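Local coordinates for protein GDP-mannose-dependent alpha-(1-6)-phosphatidylinositol monomannoside mannosyltransferase (Corynebacterium glutamicum, PDB 3OKP) that is a mannosyltransferase, a glycosyltransferase with the GT-B fold of two Rossmann-like domains, at residues A[186-191]-A[266-271]; A[272-277]-A[346-351]; A[294-299]-A[304-309]. All coordinates share one frame; numbering follows the deposited sequence.

Contact 1 (A[186-191]-A[266-271]); sequences SATRKK and MINTLA. With GDD (guanosine-5'-diphosphate-alpha-D-mannose), chain B.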
loop_
_atom_site.group_PDB
_atom_site.type_symbol
_atom_site.label_atom_id
_atom_site.label_comp_id
_atom_site.label_asym_id
_atom_site.label_seq_id
_atom_site.Cartn_x
_atom_site.Cartn_y
_atom_site.Cartn_z
ATOM N N SER A 186 23.403 9.461 -11.587
ATOM C CA SER A 186 24.165 9.450 -12.834
ATOM C C SER A 186 24.578 8.027 -13.228
ATOM O O SER A 186 24.450 7.647 -14.392
ATOM C CB SER A 186 25.386 10.369 -12.738
ATOM O OG SER A 186 25.958 10.584 -14.017
ATOM N N ALA A 187 25.043 7.247 -12.252
ATOM C CA ALA A 187 25.463 5.861 -12.484
ATOM C C ALA A 187 24.306 4.939 -12.872
ATOM O O ALA A 187 24.463 4.086 -13.747
ATOM C CB ALA A 187 26.214 5.306 -11.268
ATOM N N THR A 188 23.152 5.115 -12.223
ATOM C CA THR A 188 21.953 4.327 -12.527
ATOM C C THR A 188 21.531 4.513 -13.989
ATOM O O THR A 188 21.249 3.539 -14.689
ATOM C CB THR A 188 20.781 4.677 -11.567
ATOM O OG1 THR A 188 21.165 4.380 -10.220
ATOM C CG2 THR A 188 19.520 3.889 -11.909
ATOM N N ARG A 189 21.513 5.766 -14.441
ATOM C CA ARG A 189 21.153 6.091 -15.821
ATOM C C ARG A 189 22.103 5.444 -16.828
ATOM O O ARG A 189 21.658 4.892 -17.838
ATOM C CB ARG A 189 21.085 7.608 -16.013
ATOM C CG ARG A 189 19.783 8.208 -15.522
ATOM C CD ARG A 189 19.914 9.677 -15.151
ATOM N NE ARG A 189 18.598 10.257 -14.890
ATOM C CZ ARG A 189 17.853 10.877 -15.802
ATOM N NH1 ARG A 189 18.297 11.029 -17.046
ATOM N NH2 ARG A 189 16.663 11.358 -15.464
ATOM N N LYS A 190 23.402 5.493 -16.536
ATOM C CA LYS A 190 24.413 4.854 -17.381
ATOM C C LYS A 190 24.261 3.332 -17.417
ATOM O O LYS A 190 24.474 2.712 -18.460
ATOM C CB LYS A 190 25.824 5.249 -16.940
ATOM C CG LYS A 190 26.204 6.684 -17.295
ATOM C CD LYS A 190 27.668 6.966 -16.993
ATOM C CE LYS A 190 28.015 8.429 -17.250
ATOM N NZ LYS A 190 27.347 9.342 -16.280
ATOM N N LYS A 191 23.888 2.744 -16.280
ATOM C CA LYS A 191 23.580 1.312 -16.193
ATOM C C LYS A 191 22.436 0.935 -17.139
ATOM O O LYS A 191 22.458 -0.133 -17.758
ATOM C CB LYS A 191 23.240 0.921 -14.746
ATOM C CG LYS A 191 22.995 -0.573 -14.529
ATOM C CD LYS A 191 22.669 -0.884 -13.068
ATOM C CE LYS A 191 22.587 -2.386 -12.821
ATOM N NZ LYS A 191 21.364 -2.994 -13.419
ATOM N N MET A 266 15.065 -1.455 -8.281
ATOM C CA MET A 266 13.807 -0.750 -8.521
ATOM C C MET A 266 13.857 0.650 -7.908
ATOM O O MET A 266 13.459 1.626 -8.548
ATOM C CB MET A 266 12.635 -1.531 -7.919
ATOM C CG MET A 266 11.272 -1.143 -8.480
ATOM S SD MET A 266 9.928 -0.956 -7.278
ATOM C CE MET A 266 10.648 -1.541 -5.740
ATOM N N ILE A 267 14.347 0.730 -6.669
ATOM C CA ILE A 267 14.506 2.001 -5.953
ATOM C C ILE A 267 15.473 2.946 -6.681
ATOM O O ILE A 267 15.157 4.122 -6.887
ATOM C CB ILE A 267 14.944 1.783 -4.470
ATOM C CG1 ILE A 267 13.844 1.046 -3.694
ATOM C CG2 ILE A 267 15.288 3.118 -3.789
ATOM C CD1 ILE A 267 14.228 0.624 -2.278
ATOM N N ASN A 268 16.635 2.422 -7.075
ATOM C CA ASN A 268 17.647 3.202 -7.794
ATOM C C ASN A 268 17.104 3.782 -9.102
ATOM O O ASN A 268 17.339 4.951 -9.418
ATOM C CB ASN A 268 18.891 2.350 -8.075
ATOM C CG ASN A 268 19.657 1.983 -6.809
ATOM O OD1 ASN A 268 19.508 2.619 -5.763
ATOM N ND2 ASN A 268 20.495 0.958 -6.905
ATOM N N THR A 269 16.373 2.951 -9.841
ATOM C CA THR A 269 15.721 3.348 -11.087
ATOM C C THR A 269 14.657 4.423 -10.834
ATOM O O THR A 269 14.601 5.431 -11.546
ATOM C CB THR A 269 15.104 2.117 -11.789
ATOM O OG1 THR A 269 16.128 1.138 -12.013
ATOM C CG2 THR A 269 14.465 2.493 -13.125
ATOM N N LEU A 270 13.829 4.205 -9.813
ATOM C CA LEU A 270 12.805 5.171 -9.420
ATOM C C LEU A 270 13.427 6.533 -9.091
ATOM O O LEU A 270 13.016 7.556 -9.639
ATOM C CB LEU A 270 11.988 4.637 -8.233
ATOM C CG LEU A 270 10.929 5.518 -7.552
ATOM C CD1 LEU A 270 9.913 6.075 -8.543
ATOM C CD2 LEU A 270 10.221 4.741 -6.449
ATOM N N ALA A 271 14.440 6.526 -8.224
ATOM C CA ALA A 271 15.088 7.757 -7.763
ATOM C C ALA A 271 15.815 8.524 -8.875
ATOM O O ALA A 271 16.024 9.736 -8.764
ATOM C CB ALA A 271 16.042 7.445 -6.613
HETATM N N2 GDD B . 10.663 -5.357 -5.990
HETATM C C2 GDD B . 9.717 -4.882 -6.837
HETATM N N1 GDD B . 9.900 -4.984 -8.176
HETATM N N3 GDD B . 8.598 -4.308 -6.338
HETATM C C4 GDD B . 7.641 -3.824 -7.174
HETATM C C5 GDD B . 7.810 -3.923 -8.546
HETATM C C6 GDD B . 8.967 -4.515 -9.041
HETATM O O6 GDD B . 9.148 -4.619 -10.272
HETATM N N7 GDD B . 6.723 -3.375 -9.127
HETATM C C8 GDD B . 5.901 -2.950 -8.140
HETATM N N9 GDD B . 6.465 -3.228 -6.953
HETATM C "C1'" GDD B . 5.915 -2.931 -5.605
HETATM C "C2'" GDD B . 5.946 -1.436 -5.331
HETATM O "O2'" GDD B . 7.218 -1.014 -4.833
HETATM C "C3'" GDD B . 4.833 -1.258 -4.317
HETATM O "O3'" GDD B . 5.351 -1.369 -2.986
HETATM C "C4'" GDD B . 3.863 -2.403 -4.593
HETATM O "O4'" GDD B . 4.546 -3.320 -5.458
HETATM C "C5'" GDD B . 2.582 -1.913 -5.266
HETATM O "O5'" GDD B . 1.562 -1.655 -4.298
HETATM P PA GDD B . 0.467 -0.737 -4.553
HETATM O O1A GDD B . -0.145 -0.525 -3.483
HETATM O O2A GDD B . 0.907 0.358 -4.983
HETATM O O3A GDD B . -0.453 -1.279 -5.537
HETATM P PB GDD B . -1.072 -2.592 -5.460
HETATM O O2B GDD B . -1.352 -2.893 -4.280
HETATM O O3B GDD B . -2.121 -2.585 -6.140
HETATM O O1B GDD B . -0.185 -3.584 -6.016
HETATM O O HOH W 1 19.630 5.981 -8.551
#

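Contact 2 (A[272-277]-A[346-351]); sequences AADIFA and IRRAAM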
loop_
_atom_site.group_PDB
_atom_site.type_symbol
_atom_site.label_atom_id
_atom_site.label_comp_id
_atom_site.label_asym_id
_atom_site.label_seq_id
_atom_site.Cartn_x
_atom_site.Cartn_y
_atom_site.Cartn_z
ATOM N N ALA A 272 16.186 7.820 -9.942
ATOM C CA ALA A 272 16.905 8.422 -11.067
ATOM C C ALA A 272 15.975 9.017 -12.136
ATOM O O ALA A 272 16.429 9.730 -13.035
ATOM C CB ALA A 272 17.861 7.407 -11.691
ATOM N N ALA A 273 14.680 8.726 -12.028
ATOM C CA ALA A 273 13.685 9.208 -12.991
ATOM C C ALA A 273 13.375 10.696 -12.827
ATOM O O ALA A 273 13.521 11.261 -11.741
ATOM C CB ALA A 273 12.402 8.389 -12.882
ATOM N N ASP A 274 12.943 11.319 -13.918
ATOM C CA ASP A 274 12.497 12.708 -13.895
ATOM C C ASP A 274 11.049 12.817 -13.409
ATOM O O ASP A 274 10.696 13.752 -12.690
ATOM C CB ASP A 274 12.651 13.335 -15.284
ATOM C CG ASP A 274 14.105 13.432 -15.723
ATOM O OD1 ASP A 274 14.874 14.178 -15.079
ATOM O OD2 ASP A 274 14.480 12.763 -16.712
ATOM N N ILE A 275 10.220 11.856 -13.811
ATOM C CA ILE A 275 8.805 11.823 -13.437
ATOM C C ILE A 275 8.400 10.388 -13.106
ATOM O O ILE A 275 8.823 9.451 -13.784
ATOM C CB ILE A 275 7.887 12.344 -14.590
ATOM C CG1 ILE A 275 8.298 13.751 -15.044
ATOM C CG2 ILE A 275 6.407 12.325 -14.175
ATOM C CD1 ILE A 275 7.658 14.186 -16.361
ATOM N N PHE A 276 7.596 10.225 -12.055
ATOM C CA PHE A 276 6.880 8.974 -11.820
ATOM C C PHE A 276 5.433 9.158 -12.259
ATOM O O PHE A 276 4.764 10.104 -11.841
ATOM C CB PHE A 276 6.933 8.535 -10.350
ATOM C CG PHE A 276 6.136 7.279 -10.065
ATOM C CD1 PHE A 276 4.785 7.353 -9.716
ATOM C CD2 PHE A 276 6.732 6.024 -10.168
ATOM C CE1 PHE A 276 4.042 6.194 -9.473
ATOM C CE2 PHE A 276 6.003 4.863 -9.920
ATOM C CZ PHE A 276 4.654 4.948 -9.576
ATOM N N ALA A 277 4.956 8.248 -13.102
ATOM C CA ALA A 277 3.590 8.315 -13.605
ATOM C C ALA A 277 2.903 6.958 -13.513
ATOM O O ALA A 277 3.467 5.933 -13.907
ATOM C CB ALA A 277 3.574 8.832 -15.042
ATOM N N ILE A 346 13.035 23.078 -13.102
ATOM C CA ILE A 346 12.899 23.826 -11.850
ATOM C C ILE A 346 11.626 23.416 -11.115
ATOM O O ILE A 346 11.656 23.154 -9.911
ATOM C CB ILE A 346 12.936 25.351 -12.085
ATOM C CG1 ILE A 346 14.335 25.772 -12.538
ATOM C CG2 ILE A 346 12.522 26.122 -10.819
ATOM C CD1 ILE A 346 14.501 27.257 -12.673
ATOM N N ARG A 347 10.520 23.356 -11.852
ATOM C CA ARG A 347 9.253 22.874 -11.320
ATOM C C ARG A 347 9.393 21.438 -10.808
ATOM O O ARG A 347 8.892 21.111 -9.731
ATOM C CB ARG A 347 8.160 22.968 -12.388
ATOM C CG ARG A 347 6.761 22.652 -11.891
ATOM C CD ARG A 347 5.743 22.852 -12.996
ATOM N NE ARG A 347 4.483 22.177 -12.700
ATOM C CZ ARG A 347 3.485 22.032 -13.566
ATOM N NH1 ARG A 347 3.584 22.517 -14.799
ATOM N NH2 ARG A 347 2.382 21.399 -13.198
ATOM N N ARG A 348 10.085 20.596 -11.575
ATOM C CA ARG A 348 10.339 19.210 -11.171
ATOM C C ARG A 348 11.120 19.130 -9.861
ATOM O O ARG A 348 10.739 18.387 -8.956
ATOM C CB ARG A 348 11.062 18.432 -12.276
ATOM C CG ARG A 348 10.126 17.858 -13.321
ATOM C CD ARG A 348 10.830 16.861 -14.229
ATOM N NE ARG A 348 11.414 17.516 -15.397
ATOM C CZ ARG A 348 12.716 17.678 -15.610
ATOM N NH1 ARG A 348 13.609 17.230 -14.740
ATOM N NH2 ARG A 348 13.124 18.295 -16.709
ATOM N N ALA A 349 12.198 19.910 -9.761
ATOM C CA ALA A 349 12.997 19.976 -8.538
ATOM C C ALA A 349 12.151 20.403 -7.335
ATOM O O ALA A 349 12.265 19.821 -6.258
ATOM C CB ALA A 349 14.186 20.914 -8.721
ATOM N N ALA A 350 11.296 21.406 -7.534
ATOM C CA ALA A 350 10.412 21.911 -6.479
ATOM C C ALA A 350 9.355 20.888 -6.059
ATOM O O ALA A 350 9.089 20.721 -4.867
ATOM C CB ALA A 350 9.749 23.218 -6.911
ATOM N N MET A 351 8.758 20.214 -7.042
ATOM C CA MET A 351 7.751 19.185 -6.783
ATOM C C MET A 351 8.331 17.992 -6.028
ATOM O O MET A 351 7.741 17.524 -5.051
ATOM C CB MET A 351 7.103 18.718 -8.087
ATOM C CG MET A 351 6.102 19.703 -8.663
ATOM S SD MET A 351 5.393 19.129 -10.216
ATOM C CE MET A 351 4.462 17.706 -9.665
#

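Contact 3 (A[294-299]-A[304-309]); sequences IVYLEA and VPVIAG. With GDD (guanosine-5'-diphosphate-alpha-D-mannose), chain B.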
loop_
_atom_site.group_PDB
_atom_site.type_symbol
_atom_site.label_atom_id
_atom_site.label_comp_id
_atom_site.label_asym_id
_atom_site.label_seq_id
_atom_site.Cartn_x
_atom_site.Cartn_y
_atom_site.Cartn_z
ATOM N N ILE A 294 0.616 2.820 -2.847
ATOM C CA ILE A 294 1.879 3.021 -2.141
ATOM C C ILE A 294 3.007 3.474 -3.083
ATOM O O ILE A 294 3.923 4.177 -2.655
ATOM C CB ILE A 294 2.282 1.771 -1.288
ATOM C CG1 ILE A 294 3.399 2.105 -0.294
ATOM C CG2 ILE A 294 2.674 0.600 -2.157
ATOM C CD1 ILE A 294 2.894 2.689 1.007
ATOM N N VAL A 295 2.919 3.096 -4.361
ATOM C CA VAL A 295 3.920 3.501 -5.358
ATOM C C VAL A 295 4.081 5.024 -5.466
ATOM O O VAL A 295 5.183 5.511 -5.722
ATOM C CB VAL A 295 3.668 2.880 -6.768
ATOM C CG1 VAL A 295 3.857 1.364 -6.739
ATOM C CG2 VAL A 295 2.283 3.249 -7.313
ATOM N N TYR A 296 2.987 5.762 -5.263
ATOM C CA TYR A 296 3.010 7.227 -5.294
ATOM C C TYR A 296 3.789 7.802 -4.113
ATOM O O TYR A 296 4.459 8.831 -4.238
ATOM C CB TYR A 296 1.589 7.797 -5.269
ATOM C CG TYR A 296 0.673 7.340 -6.386
ATOM C CD1 TYR A 296 1.001 7.552 -7.726
ATOM C CD2 TYR A 296 -0.546 6.730 -6.097
ATOM C CE1 TYR A 296 0.146 7.141 -8.752
ATOM C CE2 TYR A 296 -1.406 6.320 -7.113
ATOM C CZ TYR A 296 -1.056 6.531 -8.435
ATOM O OH TYR A 296 -1.913 6.126 -9.433
ATOM N N LEU A 297 3.679 7.134 -2.967
ATOM C CA LEU A 297 4.375 7.537 -1.749
ATOM C C LEU A 297 5.856 7.213 -1.846
ATOM O O LEU A 297 6.697 7.983 -1.381
ATOM C CB LEU A 297 3.754 6.847 -0.528
ATOM C CG LEU A 297 2.242 7.028 -0.359
ATOM C CD1 LEU A 297 1.722 6.128 0.743
ATOM C CD2 LEU A 297 1.884 8.485 -0.087
ATOM N N GLU A 298 6.161 6.071 -2.461
ATOM C CA GLU A 298 7.534 5.645 -2.720
ATOM C C GLU A 298 8.265 6.631 -3.634
ATOM O O GLU A 298 9.430 6.954 -3.400
ATOM C CB GLU A 298 7.541 4.241 -3.334
ATOM C CG GLU A 298 7.151 3.135 -2.350
ATOM C CD GLU A 298 6.920 1.785 -3.013
ATOM O OE1 GLU A 298 6.916 1.701 -4.263
ATOM O OE2 GLU A 298 6.733 0.800 -2.272
ATOM N N ALA A 299 7.565 7.108 -4.665
ATOM C CA ALA A 299 8.113 8.080 -5.608
ATOM C C ALA A 299 8.398 9.411 -4.921
ATOM O O ALA A 299 9.486 9.973 -5.066
ATOM C CB ALA A 299 7.158 8.281 -6.773
ATOM N N VAL A 304 10.734 12.456 -6.331
ATOM C CA VAL A 304 10.370 12.436 -7.748
ATOM C C VAL A 304 8.930 12.939 -7.921
ATOM O O VAL A 304 8.032 12.463 -7.224
ATOM C CB VAL A 304 10.516 11.006 -8.344
ATOM C CG1 VAL A 304 10.167 10.978 -9.833
ATOM C CG2 VAL A 304 11.928 10.466 -8.118
ATOM N N PRO A 305 8.713 13.912 -8.838
ATOM C CA PRO A 305 7.370 14.424 -9.149
ATOM C C PRO A 305 6.416 13.301 -9.559
ATOM O O PRO A 305 6.818 12.381 -10.270
ATOM C CB PRO A 305 7.612 15.356 -10.342
ATOM C CG PRO A 305 9.028 15.769 -10.220
ATOM C CD PRO A 305 9.754 14.598 -9.627
ATOM N N VAL A 306 5.165 13.381 -9.114
ATOM C CA VAL A 306 4.204 12.306 -9.351
ATOM C C VAL A 306 3.050 12.728 -10.257
ATOM O O VAL A 306 2.484 13.804 -10.095
ATOM C CB VAL A 306 3.649 11.736 -8.014
ATOM C CG1 VAL A 306 2.457 10.808 -8.252
ATOM C CG2 VAL A 306 4.743 11.002 -7.258
ATOM N N ILE A 307 2.727 11.876 -11.224
ATOM C CA ILE A 307 1.443 11.954 -11.908
ATOM C C ILE A 307 0.630 10.735 -11.468
ATOM O O ILE A 307 1.038 9.587 -11.675
ATOM C CB ILE A 307 1.579 12.042 -13.451
ATOM C CG1 ILE A 307 2.272 13.354 -13.846
ATOM C CG2 ILE A 307 0.203 11.934 -14.122
ATOM C CD1 ILE A 307 2.609 13.478 -15.315
ATOM N N ALA A 308 -0.497 11.004 -10.816
ATOM C CA ALA A 308 -1.377 9.961 -10.299
ATOM C C ALA A 308 -2.686 9.936 -11.080
ATOM O O ALA A 308 -3.024 10.897 -11.780
ATOM C CB ALA A 308 -1.638 10.179 -8.812
ATOM N N GLY A 309 -3.412 8.827 -10.965
ATOM C CA GLY A 309 -4.710 8.677 -11.619
ATOM C C GLY A 309 -5.870 9.080 -10.729
ATOM O O GLY A 309 -5.683 9.450 -9.565
HETATM N N2 GDD B . 10.663 -5.357 -5.990
HETATM C C2 GDD B . 9.717 -4.882 -6.837
HETATM N N1 GDD B . 9.900 -4.984 -8.176
HETATM N N3 GDD B . 8.598 -4.308 -6.338
HETATM C C4 GDD B . 7.641 -3.824 -7.174
HETATM C C5 GDD B . 7.810 -3.923 -8.546
HETATM C C6 GDD B . 8.967 -4.515 -9.041
HETATM O O6 GDD B . 9.148 -4.619 -10.272
HETATM N N7 GDD B . 6.723 -3.375 -9.127
HETATM C C8 GDD B . 5.901 -2.950 -8.140
HETATM N N9 GDD B . 6.465 -3.228 -6.953
HETATM C "C1'" GDD B . 5.915 -2.931 -5.605
HETATM C "C2'" GDD B . 5.946 -1.436 -5.331
HETATM O "O2'" GDD B . 7.218 -1.014 -4.833
HETATM C "C3'" GDD B . 4.833 -1.258 -4.317
HETATM O "O3'" GDD B . 5.351 -1.369 -2.986
HETATM C "C4'" GDD B . 3.863 -2.403 -4.593
HETATM O "O4'" GDD B . 4.546 -3.320 -5.458
HETATM C "C5'" GDD B . 2.582 -1.913 -5.266
HETATM O "O5'" GDD B . 1.562 -1.655 -4.298
HETATM P PA GDD B . 0.467 -0.737 -4.553
HETATM O O1A GDD B . -0.145 -0.525 -3.483
HETATM O O2A GDD B . 0.907 0.358 -4.983
HETATM O O3A GDD B . -0.453 -1.279 -5.537
HETATM P PB GDD B . -1.072 -2.592 -5.460
HETATM O O2B GDD B . -1.352 -2.893 -4.280
HETATM O O3B GDD B . -2.121 -2.585 -6.140
HETATM O O1B GDD B . -0.185 -3.584 -6.016
#

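Contact 1 (A[186-191]-A[266-271])
Thr188 lays its methyl over one face of the peptide link between Asn268 and Thr269: CG2 stands 3.7 Å from Asn268 C, well above the peptide plane, and 3.5 Å from Asn268 O. A water on the same side of the link, lifted out of its plane, donates to Asn268 O (2.7 Å) and to Thr188 OG1 (2.8 Å). On the far side of helix 263-272 a second flat group is covered, the guanine of guanosine-5'-diphosphate-alpha-D-mannose. Met266 lies across one of its faces, with SD 3.7 Å above C4 of the base and CE 3.5 Å from N3. To reach there the methionine chain bends twice, and its last torsion is almost eclipsed (chi3 -8°), which lays SD and the methyl side by side along the face of the base at some probable torsional cost. At Thr188, chi1 of -61° puts OG1 beside the backbone N and CG2 anti to it, an orientation in which the hydroxyl reaches the water and the methyl lies on the Asn268 carbonyl group. The hydroxyl is also bonded to Asp184 O one helical turn back. The Thr188 side chain crosses that of Asn268 at about a right angle, OG1 lying 3.7 Å from Asn268 CB. The Asn268 amide is held within its own helix through OD1 and Gln264 NE2, and Thr269 OG1 likewise through Asp265 O. Direct protein contact is slight, a methyl seated on a backbone with one water beside it. Helix 182-191 flanks helix 263-272, and both reach the sheet: Arg189 touches Val200 of strand 200-204, while Thr269 meets Leu233 of strand 231-235 and Leu270 meets Asn204 of strand 200-204 as well as helix 294-301.

Contact 2 (A[272-277]-A[346-351])
Where the chain enters strand 275-278, a central strand of the second Rossmann-like sheet, Asp274 and Ile275 meet Arg348 of helix 345-362. The ionic part is a salt bridge between Asp274 OD1 and Arg348 NH1 at 3.3 Å. It rests on charge alone: the carboxylate oxygen is displaced from the plane of the guanidinium, away from the direction of its N-H bonds, and the two groups are turned 67° apart. The directed bonds of the arginine go to the last turn of helix 331-342, from NE to Leu341 O and from NH2 to Leu342 O, which fix the rotation of the group. The other carboxylate oxygen, OD2, is held separately, by a salt bridge with Arg189 and a bond from Val200 N. Two arginines thus share one carboxylate, which would probably favour its charged form. Closer to the backbone the contact is made by methylenes. Arg348 CD comes within 3.5 Å of Asp274 O and 4.1 Å of Ile275 CG1, and the bend about the CG-CD bond (chi3 -90°) turns the guanidinium toward the carboxylate. The Ile275 side chain is set athwart that of Arg348 and also touches Leu341 and Leu342. The contact joins the start of a central parallel strand to a helix flanking the sheet, within the Rossmann-like, nucleotide-binding C-terminal domain of the GT-B fold.

Contact 3 (A[294-299]-A[304-309])
The methyl of Ala308 sits over one face of the Tyr296 ring as a CH-pi contact, CB 3.8 Å from the ring centroid and shifted toward the rim, closest to CE1. The pair belongs to the beta-alpha-beta crossover of strand 275-278, helix 294-301 and strand 306-308, in which helix and returning strand run nearly antiparallel (168°). Val306 CG1 meets the same ring at CD1 (3.6 Å), its side chain lying crosswise to the tyrosine, and its other methyl, CG2, packs on Ala299 CB (3.7 Å). The buried hydroxyl of Tyr296 is bonded to Met278 O, which fixes the ring beside the neighbouring strand. The tight reversal between the two elements is closed by a hydrogen bond from Val304 N to Ala299 O (3.1 Å), the donor standing above the carbonyl plane. While this face of the helix packs on the sheet, its N-terminal turn points two weak amide bonds, from Ile294 and Val295, at the alpha phosphate of guanosine-5'-diphosphate-alpha-D-mannose. One turn on, Glu298, the second glutamate of the EX7E motif of this family, grips both ribose hydroxyls: O2' bonds to OE1 (2.8 Å) and O3' to OE2 (2.7 Å).

From the N terminus the chain first completes the other Rossmann-like sheet. Contact 1 then closes the first loop of the second domain, bringing helix 182-191 beside helix 263-272 after 74 intervening residues that include strands 200-204, 231-235 and 255-259. Contact 2 opens directly afterwards, as helix 263-272 leads into strand 275-278, and closes only at helix 345-362. Contact 3, a short helix-to-strand return, falls within that second loop, and no contact crosses another. Strands 275-278 and 306-308 lie side by side, so contacts 2 and 3 share the sheet. Leu270 of contact 1 packs against both others, and contacts 1 and 3 reach the same ligand.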